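Local coordinates for protein spondin-1 (Homo sapiens, PDB 2ZOU) that is a secreted glycoprotein of the extracellular matrix that probably acts in cell adhesion, represented here by its beta-sandwich reeler domain, at residues F24-Y35 with T117-Q128. Numbering follows the deposited sequence.
With EDO (1,2-ethanediol), chain D; EDO (1,2-ethanediol), chain E; EDO (1,2-ethanediol), chain F.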
ATOM      1  N   PHE A  24      -9.880  -5.618  -6.724  1.00 10.44           N
ATOM      2  CA  PHE A  24      -9.345  -4.657  -5.767  1.00  9.52           C
ATOM      3  C   PHE A  24      -8.184  -3.937  -6.422  1.00 10.11           C
ATOM      4  O   PHE A  24      -7.317  -4.571  -7.031  1.00 10.73           O
ATOM      5  CB  PHE A  24      -8.867  -5.367  -4.502  1.00 10.51           C
ATOM      6  CG  PHE A  24      -9.943  -6.115  -3.802  1.00  9.36           C
ATOM      7  CD1 PHE A  24     -10.807  -5.457  -2.926  1.00 10.56           C
ATOM      8  CD2 PHE A  24     -10.131  -7.468  -4.040  1.00 10.96           C
ATOM      9  CE1 PHE A  24     -11.830  -6.158  -2.280  1.00 10.75           C
ATOM     10  CE2 PHE A  24     -11.166  -8.172  -3.398  1.00  9.98           C
ATOM     11  CZ  PHE A  24     -12.002  -7.514  -2.514  1.00 10.37           C
ATOM     12  N   SER A  25      -8.180  -2.613  -6.311  1.00 10.32           N
ATOM     13  CA  SER A  25      -7.178  -1.790  -7.011  1.00 10.89           C
ATOM     14  C   SER A  25      -6.436  -0.883  -6.063  1.00 10.78           C
ATOM     15  O   SER A  25      -7.064  -0.200  -5.259  1.00 11.39           O
ATOM     16  CB  SER A  25      -7.854  -0.900  -8.051  0.65 12.01           C
ATOM     17  OG  SER A  25      -8.405  -1.685  -9.081  0.65 13.44           O
ATOM     18  N   LEU A  26      -5.109  -0.859  -6.187  1.00  9.88           N
ATOM     19  CA  LEU A  26      -4.286   0.112  -5.474  1.00 10.65           C
ATOM     20  C   LEU A  26      -3.864   1.167  -6.482  1.00 11.55           C
ATOM     21  O   LEU A  26      -3.278   0.842  -7.522  1.00 13.45           O
ATOM     22  CB  LEU A  26      -3.050  -0.582  -4.905  1.00 10.26           C
ATOM     23  CG  LEU A  26      -2.162   0.291  -4.003  1.00 12.12           C
ATOM     24  CD1 LEU A  26      -2.890   0.684  -2.725  1.00 15.02           C
ATOM     25  CD2 LEU A  26      -0.908  -0.457  -3.651  1.00 13.30           C
ATOM     26  N   ARG A  27      -4.225   2.415  -6.218  1.00 11.23           N
ATOM     27  CA  ARG A  27      -3.967   3.495  -7.157  1.00 11.89           C
ATOM     28  C   ARG A  27      -3.334   4.651  -6.434  1.00 11.40           C
ATOM     29  O   ARG A  27      -3.396   4.748  -5.220  1.00 12.07           O
ATOM     30  CB  ARG A  27      -5.254   3.959  -7.823  1.00 13.66           C
ATOM     31  CG  ARG A  27      -5.958   2.848  -8.573  1.00 17.63           C
ATOM     32  CD  ARG A  27      -6.843   3.363  -9.664  0.65 22.06           C
ATOM     33  NE  ARG A  27      -6.091   4.082 -10.689  0.65 24.89           N
ATOM     34  CZ  ARG A  27      -6.588   4.416 -11.875  0.65 26.47           C
ATOM     35  NH1 ARG A  27      -7.832   4.082 -12.195  0.65 27.97           N
ATOM     36  NH2 ARG A  27      -5.836   5.075 -12.742  0.65 28.10           N
ATOM     37  N   VAL A  28      -2.711   5.530  -7.201  1.00 11.48           N
ATOM     38  CA  VAL A  28      -2.266   6.806  -6.680  1.00 12.16           C
ATOM     39  C   VAL A  28      -3.030   7.876  -7.457  1.00 10.75           C
ATOM     40  O   VAL A  28      -3.004   7.903  -8.706  1.00 11.26           O
ATOM     41  CB  VAL A  28      -0.765   6.984  -6.871  1.00 11.42           C
ATOM     42  CG1 VAL A  28      -0.336   8.352  -6.342  1.00 13.98           C
ATOM     43  CG2 VAL A  28      -0.030   5.870  -6.105  1.00 13.57           C
ATOM     44  N   GLU A  29      -3.744   8.739  -6.730  1.00 11.18           N
ATOM     45  CA  GLU A  29      -4.540   9.779  -7.371  1.00 10.96           C
ATOM     46  C   GLU A  29      -3.659  10.655  -8.259  1.00 10.72           C
ATOM     47  O   GLU A  29      -2.558  11.053  -7.846  1.00 10.51           O
ATOM     48  CB  GLU A  29      -5.260  10.642  -6.329  1.00 10.90           C
ATOM     49  CG  GLU A  29      -6.425   9.931  -5.644  1.00 12.19           C
ATOM     50  CD  GLU A  29      -7.298  10.860  -4.800  1.00 12.35           C
ATOM     51  OE1 GLU A  29      -6.925  12.044  -4.604  1.00 12.52           O
ATOM     52  OE2 GLU A  29      -8.371  10.406  -4.349  1.00 13.53           O
ATOM     53  N   GLY A  30      -4.148  10.945  -9.462  1.00 10.24           N
ATOM     54  CA  GLY A  30      -3.397  11.724 -10.435  1.00 10.08           C
ATOM     55  C   GLY A  30      -2.511  10.863 -11.323  1.00 10.98           C
ATOM     56  O   GLY A  30      -1.868  11.398 -12.215  1.00 10.91           O
ATOM     57  N   ASP A  31      -2.469   9.543 -11.064  1.00 11.23           N
ATOM     58  CA  ASP A  31      -1.710   8.612 -11.931  1.00 12.34           C
ATOM     59  C   ASP A  31      -0.297   9.118 -12.281  1.00 11.95           C
ATOM     60  O   ASP A  31       0.050   9.283 -13.457  1.00 11.96           O
ATOM     61  CB  ASP A  31      -2.505   8.337 -13.212  1.00 11.82           C
ATOM     62  CG  ASP A  31      -3.842   7.674 -12.940  1.00 15.17           C
ATOM     63  OD1 ASP A  31      -4.001   7.021 -11.885  1.00 19.04           O
ATOM     64  OD2 ASP A  31      -4.747   7.826 -13.794  1.00 19.64           O
ATOM     65  N   PRO A  32       0.535   9.372 -11.260  1.00 11.48           N
ATOM     66  CA  PRO A  32       1.898   9.848 -11.552  1.00 12.21           C
ATOM     67  C   PRO A  32       2.736   8.816 -12.308  1.00 12.72           C
ATOM     68  O   PRO A  32       2.613   7.619 -12.056  1.00 13.91           O
ATOM     69  CB  PRO A  32       2.482  10.092 -10.155  1.00 12.62           C
ATOM     70  CG  PRO A  32       1.692   9.208  -9.263  1.00 12.39           C
ATOM     71  CD  PRO A  32       0.295   9.250  -9.812  1.00 11.97           C
ATOM     72  N   ASP A  33       3.541   9.310 -13.241  1.00 13.44           N
ATOM     73  CA  ASP A  33       4.449   8.481 -14.026  1.00 13.88           C
ATOM     74  C   ASP A  33       5.717   8.134 -13.244  1.00 14.20           C
ATOM     75  O   ASP A  33       6.400   7.162 -13.573  1.00 14.83           O
ATOM     76  CB  ASP A  33       4.838   9.212 -15.316  1.00 14.40           C
ATOM     77  CG  ASP A  33       3.761   9.152 -16.390  1.00 16.61           C
ATOM     78  OD1 ASP A  33       2.785   8.384 -16.254  1.00 19.70           O
ATOM     79  OD2 ASP A  33       3.923   9.875 -17.396  1.00 21.16           O
ATOM     80  N   PHE A  34       6.021   8.943 -12.231  1.00 13.60           N
ATOM     81  CA  PHE A  34       7.218   8.810 -11.402  1.00 13.48           C
ATOM     82  C   PHE A  34       6.956   9.557 -10.112  1.00 13.40           C
ATOM     83  O   PHE A  34       6.013  10.345 -10.055  1.00 13.83           O
ATOM     84  CB  PHE A  34       8.446   9.413 -12.097  1.00 14.36           C
ATOM     85  CG  PHE A  34       8.265  10.835 -12.561  1.00 15.57           C
ATOM     86  CD1 PHE A  34       8.503  11.905 -11.697  1.00 18.85           C
ATOM     87  CD2 PHE A  34       7.888  11.105 -13.878  1.00 17.04           C
ATOM     88  CE1 PHE A  34       8.352  13.226 -12.123  1.00 19.33           C
ATOM     89  CE2 PHE A  34       7.728  12.431 -14.322  1.00 18.82           C
ATOM     90  CZ  PHE A  34       7.966  13.490 -13.437  1.00 17.73           C
ATOM     91  N   TYR A  35       7.778   9.336  -9.088  1.00 12.33           N
ATOM     92  CA  TYR A  35       7.666  10.124  -7.850  1.00 11.64           C
ATOM     93  C   TYR A  35       8.699  11.239  -7.790  1.00 11.49           C
ATOM     94  O   TYR A  35       9.804  11.105  -8.335  1.00 11.75           O
ATOM     95  CB  TYR A  35       7.727   9.253  -6.576  1.00 11.29           C
ATOM     96  CG  TYR A  35       9.085   8.646  -6.210  1.00  9.93           C
ATOM     97  CD1 TYR A  35       9.353   7.303  -6.469  1.00 11.06           C
ATOM     98  CD2 TYR A  35      10.078   9.405  -5.570  1.00  9.96           C
ATOM     99  CE1 TYR A  35      10.562   6.732  -6.117  1.00 10.61           C
ATOM    100  CE2 TYR A  35      11.305   8.834  -5.223  1.00 11.23           C
ATOM    101  CZ  TYR A  35      11.526   7.502  -5.487  1.00 10.94           C
ATOM    102  OH  TYR A  35      12.755   6.951  -5.153  1.00 10.98           O
ATOM    103  N   THR A 117      16.727   6.889  -3.804  1.00 13.45           N
ATOM    104  CA  THR A 117      16.064   5.741  -3.184  1.00 13.21           C
ATOM    105  C   THR A 117      15.742   4.651  -4.208  1.00 13.10           C
ATOM    106  O   THR A 117      15.659   3.473  -3.865  1.00 12.99           O
ATOM    107  CB  THR A 117      14.791   6.177  -2.406  1.00 13.24           C
ATOM    108  OG1 THR A 117      15.179   7.071  -1.352  1.00 12.42           O
ATOM    109  CG2 THR A 117      14.055   4.969  -1.803  1.00 13.89           C
ATOM    110  N   GLY A 118      15.566   5.059  -5.461  1.00 12.43           N
ATOM    111  CA  GLY A 118      15.257   4.141  -6.545  1.00 12.30           C
ATOM    112  C   GLY A 118      13.779   3.796  -6.644  1.00 12.19           C
ATOM    113  O   GLY A 118      12.907   4.423  -6.025  1.00 12.01           O
ATOM    114  N   CYS A 119      13.500   2.780  -7.442  1.00 12.71           N
ATOM    115  CA  CYS A 119      12.124   2.370  -7.693  1.00 12.94           C
ATOM    116  C   CYS A 119      11.474   1.864  -6.425  1.00 12.18           C
ATOM    117  O   CYS A 119      12.076   1.104  -5.674  1.00 11.85           O
ATOM    118  CB  CYS A 119      12.065   1.290  -8.774  1.00 13.99           C
ATOM    119  SG  CYS A 119      12.547   1.887 -10.408  1.00 20.04           S
ATOM    120  N   VAL A 120      10.230   2.287  -6.213  1.00 11.22           N
ATOM    121  CA  VAL A 120       9.454   1.892  -5.047  1.00 11.31           C
ATOM    122  C   VAL A 120       8.217   1.093  -5.505  1.00 10.85           C
ATOM    123  O   VAL A 120       7.594   1.417  -6.515  1.00 12.00           O
ATOM    124  CB  VAL A 120       9.005   3.129  -4.244  1.00 11.70           C
ATOM    125  CG1 VAL A 120       8.001   2.749  -3.163  1.00 13.21           C
ATOM    126  CG2 VAL A 120      10.216   3.834  -3.651  1.00 11.84           C
ATOM    127  N   ILE A 121       7.896   0.040  -4.760  1.00 10.30           N
ATOM    128  CA  ILE A 121       6.703  -0.767  -5.021  1.00 10.63           C
ATOM    129  C   ILE A 121       5.713  -0.586  -3.895  1.00 11.49           C
ATOM    130  O   ILE A 121       5.975  -0.976  -2.746  1.00 11.36           O
ATOM    131  CB  ILE A 121       7.025  -2.283  -5.131  1.00 10.72           C
ATOM    132  CG1 ILE A 121       8.263  -2.558  -6.002  1.00 12.34           C
ATOM    133  CG2 ILE A 121       5.798  -3.033  -5.645  1.00 11.75           C
ATOM    134  CD1 ILE A 121       8.104  -2.219  -7.486  1.00 13.96           C
ATOM    135  N   LEU A 122       4.570   0.017  -4.225  1.00 11.93           N
ATOM    136  CA  LEU A 122       3.458   0.117  -3.305  1.00 12.84           C
ATOM    137  C   LEU A 122       2.658  -1.146  -3.470  1.00 12.88           C
ATOM    138  O   LEU A 122       2.306  -1.480  -4.597  1.00 13.98           O
ATOM    139  CB  LEU A 122       2.578   1.323  -3.659  1.00 13.59           C
ATOM    140  CG  LEU A 122       3.264   2.692  -3.579  1.00 15.19           C
ATOM    141  CD1 LEU A 122       2.373   3.776  -4.169  1.00 18.07           C
ATOM    142  CD2 LEU A 122       3.564   3.005  -2.139  1.00 17.52           C
ATOM    143  N   LYS A 123       2.363  -1.826  -2.369  1.00 11.99           N
ATOM    144  CA  LYS A 123       1.738  -3.154  -2.412  1.00 13.71           C
ATOM    145  C   LYS A 123       0.704  -3.330  -1.316  1.00 12.72           C
ATOM    146  O   LYS A 123       0.916  -2.926  -0.178  1.00 12.12           O
ATOM    147  CB  LYS A 123       2.795  -4.246  -2.214  1.00 15.18           C
ATOM    148  CG  LYS A 123       3.545  -4.690  -3.441  1.00 19.84           C
ATOM    149  CD  LYS A 123       4.837  -5.384  -3.052  1.00 22.99           C
ATOM    150  CE  LYS A 123       4.612  -6.768  -2.513  1.00 24.13           C
ATOM    151  NZ  LYS A 123       5.916  -7.502  -2.463  1.00 24.59           N
ATOM    152  N   ALA A 124      -0.408  -3.975  -1.649  1.00 11.81           N
ATOM    153  CA  ALA A 124      -1.443  -4.242  -0.674  1.00 11.21           C
ATOM    154  C   ALA A 124      -1.903  -5.684  -0.705  1.00 11.44           C
ATOM    155  O   ALA A 124      -1.802  -6.369  -1.718  1.00 11.66           O
ATOM    156  CB  ALA A 124      -2.617  -3.319  -0.895  1.00 11.61           C
ATOM    157  N   SER A 125      -2.401  -6.123   0.441  1.00 11.39           N
ATOM    158  CA  SER A 125      -3.070  -7.398   0.619  1.00 11.82           C
ATOM    159  C   SER A 125      -4.415  -7.102   1.249  1.00 11.46           C
ATOM    160  O   SER A 125      -4.519  -6.156   2.041  1.00 11.97           O
ATOM    161  CB  SER A 125      -2.227  -8.283   1.536  0.65 11.43           C
ATOM    162  OG  SER A 125      -2.922  -9.459   1.880  0.65 10.45           O
ATOM    163  N   ILE A 126      -5.447  -7.879   0.921  1.00 11.27           N
ATOM    164  CA  ILE A 126      -6.763  -7.672   1.543  1.00 11.96           C
ATOM    165  C   ILE A 126      -7.408  -8.975   2.023  1.00 11.43           C
ATOM    166  O   ILE A 126      -7.011 -10.069   1.603  1.00 11.04           O
ATOM    167  CB  ILE A 126      -7.792  -6.887   0.638  1.00 13.67           C
ATOM    168  CG1 ILE A 126      -8.283  -7.747  -0.537  1.00 14.50           C
ATOM    169  CG2 ILE A 126      -7.257  -5.488   0.213  1.00 14.85           C
ATOM    170  CD1 ILE A 126      -9.522  -8.578  -0.257  1.00 16.53           C
ATOM    171  N   VAL A 127      -8.411  -8.838   2.886  1.00 11.58           N
ATOM    172  CA  VAL A 127      -9.339  -9.942   3.193  1.00 12.88           C
ATOM    173  C   VAL A 127     -10.805  -9.553   2.987  1.00 13.40           C
ATOM    174  O   VAL A 127     -11.220  -8.486   3.425  1.00 12.44           O
ATOM    175  CB  VAL A 127      -9.122 -10.558   4.615  1.00 13.86           C
ATOM    176  CG1 VAL A 127      -9.224  -9.506   5.706  1.00 15.34           C
ATOM    177  CG2 VAL A 127     -10.099 -11.709   4.857  1.00 13.76           C
ATOM    178  N   GLN A 128     -11.570 -10.422   2.310  1.00 13.66           N
ATOM    179  CA  GLN A 128     -13.031 -10.288   2.154  1.00 14.25           C
ATOM    180  C   GLN A 128     -13.675 -11.541   2.750  1.00 13.65           C
ATOM    181  O   GLN A 128     -14.107 -11.516   3.901  1.00 14.26           O
ATOM    182  CB  GLN A 128     -13.432 -10.093   0.673  1.00 14.32           C
ATOM    183  CG  GLN A 128     -14.949  -9.861   0.438  1.00 14.45           C
ATOM    184  CD  GLN A 128     -15.342  -9.590  -1.024  1.00 15.18           C
ATOM    185  OE1 GLN A 128     -16.509  -9.319  -1.310  1.00 19.83           O
ATOM    186  NE2 GLN A 128     -14.394  -9.703  -1.939  1.00 16.94           N
TER
HETATM  187  C1  EDO D   4      -4.764  -9.869   4.871  1.00 27.25           C
HETATM  188  O1  EDO D   4      -3.401  -9.999   4.450  1.00 28.24           O
HETATM  189  C2  EDO D   4      -5.149  -8.396   4.890  1.00 27.34           C
HETATM  190  O2  EDO D   4      -4.264  -7.666   5.754  1.00 25.76           O
HETATM  191  C1  EDO E   5     -11.540  -0.977  -7.595  1.00 27.27           C
HETATM  192  O1  EDO E   5     -11.068  -1.998  -8.477  1.00 21.92           O
HETATM  193  C2  EDO E   5     -12.108   0.220  -8.347  1.00 29.07           C
HETATM  194  O2  EDO E   5     -13.540   0.209  -8.283  1.00 31.24           O
HETATM  195  C1  EDO F   6      -2.156  -8.547  -4.976  1.00 31.59           C
HETATM  196  O1  EDO F   6      -2.211  -8.418  -3.554  1.00 32.71           O
HETATM  197  C2  EDO F   6      -2.893  -9.789  -5.448  1.00 32.01           C
HETATM  198  O2  EDO F   6      -3.481  -9.546  -6.727  1.00 31.00           O
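Phe24, Leu26 and Val28 meet Leu122, Ala124 and Ile126 across the inside of a beta sandwich. Most of the contact is apolar. Ile126 CD1 sits over one face of the Phe24 ring, 3.7 Å from its centroid, in a CH-pi contact displaced toward the rim. The Ile126 side chain crosses that of Phe24 at about a right angle. With CG anti to the backbone N (chi1 -174°), Leu26 brings CD2 down on the 120-127 backbone, 3.5 Å from Leu122 O, and also touches Leu122 CB. Val28 CG2 packs on Leu122 CD1 at 3.7 Å. Tyr35 CE1 lies 3.8 Å from Val120 CG2. Gln128 NE2 lies 3.3 Å from Phe24 CZ at the ring edge, not hydrogen-bonded, with the amide nearly perpendicular to the ring.

One hydrogen bond crosses the contact. Tyr35 OH donates to Gly118 O at 2.7 Å. Gly118 O lies at the edge of the Tyr35 ring, in the ring plane, and the donor is tilted 20° from the carbonyl plane. This bond ties the loop after strand 24-28 to the loop leading into strand 120-127, beside the Cys119-Cys145 disulfide.

The contact joins the two sheets of the reeler-domain sandwich through its core. Strand 24-28 is outermost in the four-stranded sheet; strand 120-127 lies inside the five-stranded one. Their axes approach to 8.0 Å, roughly antiparallel. Val43 of strand 40-47 and Leu58 of strand 55-62 also touch Leu26, while Phe56 of strand 55-62 packs against Ile126.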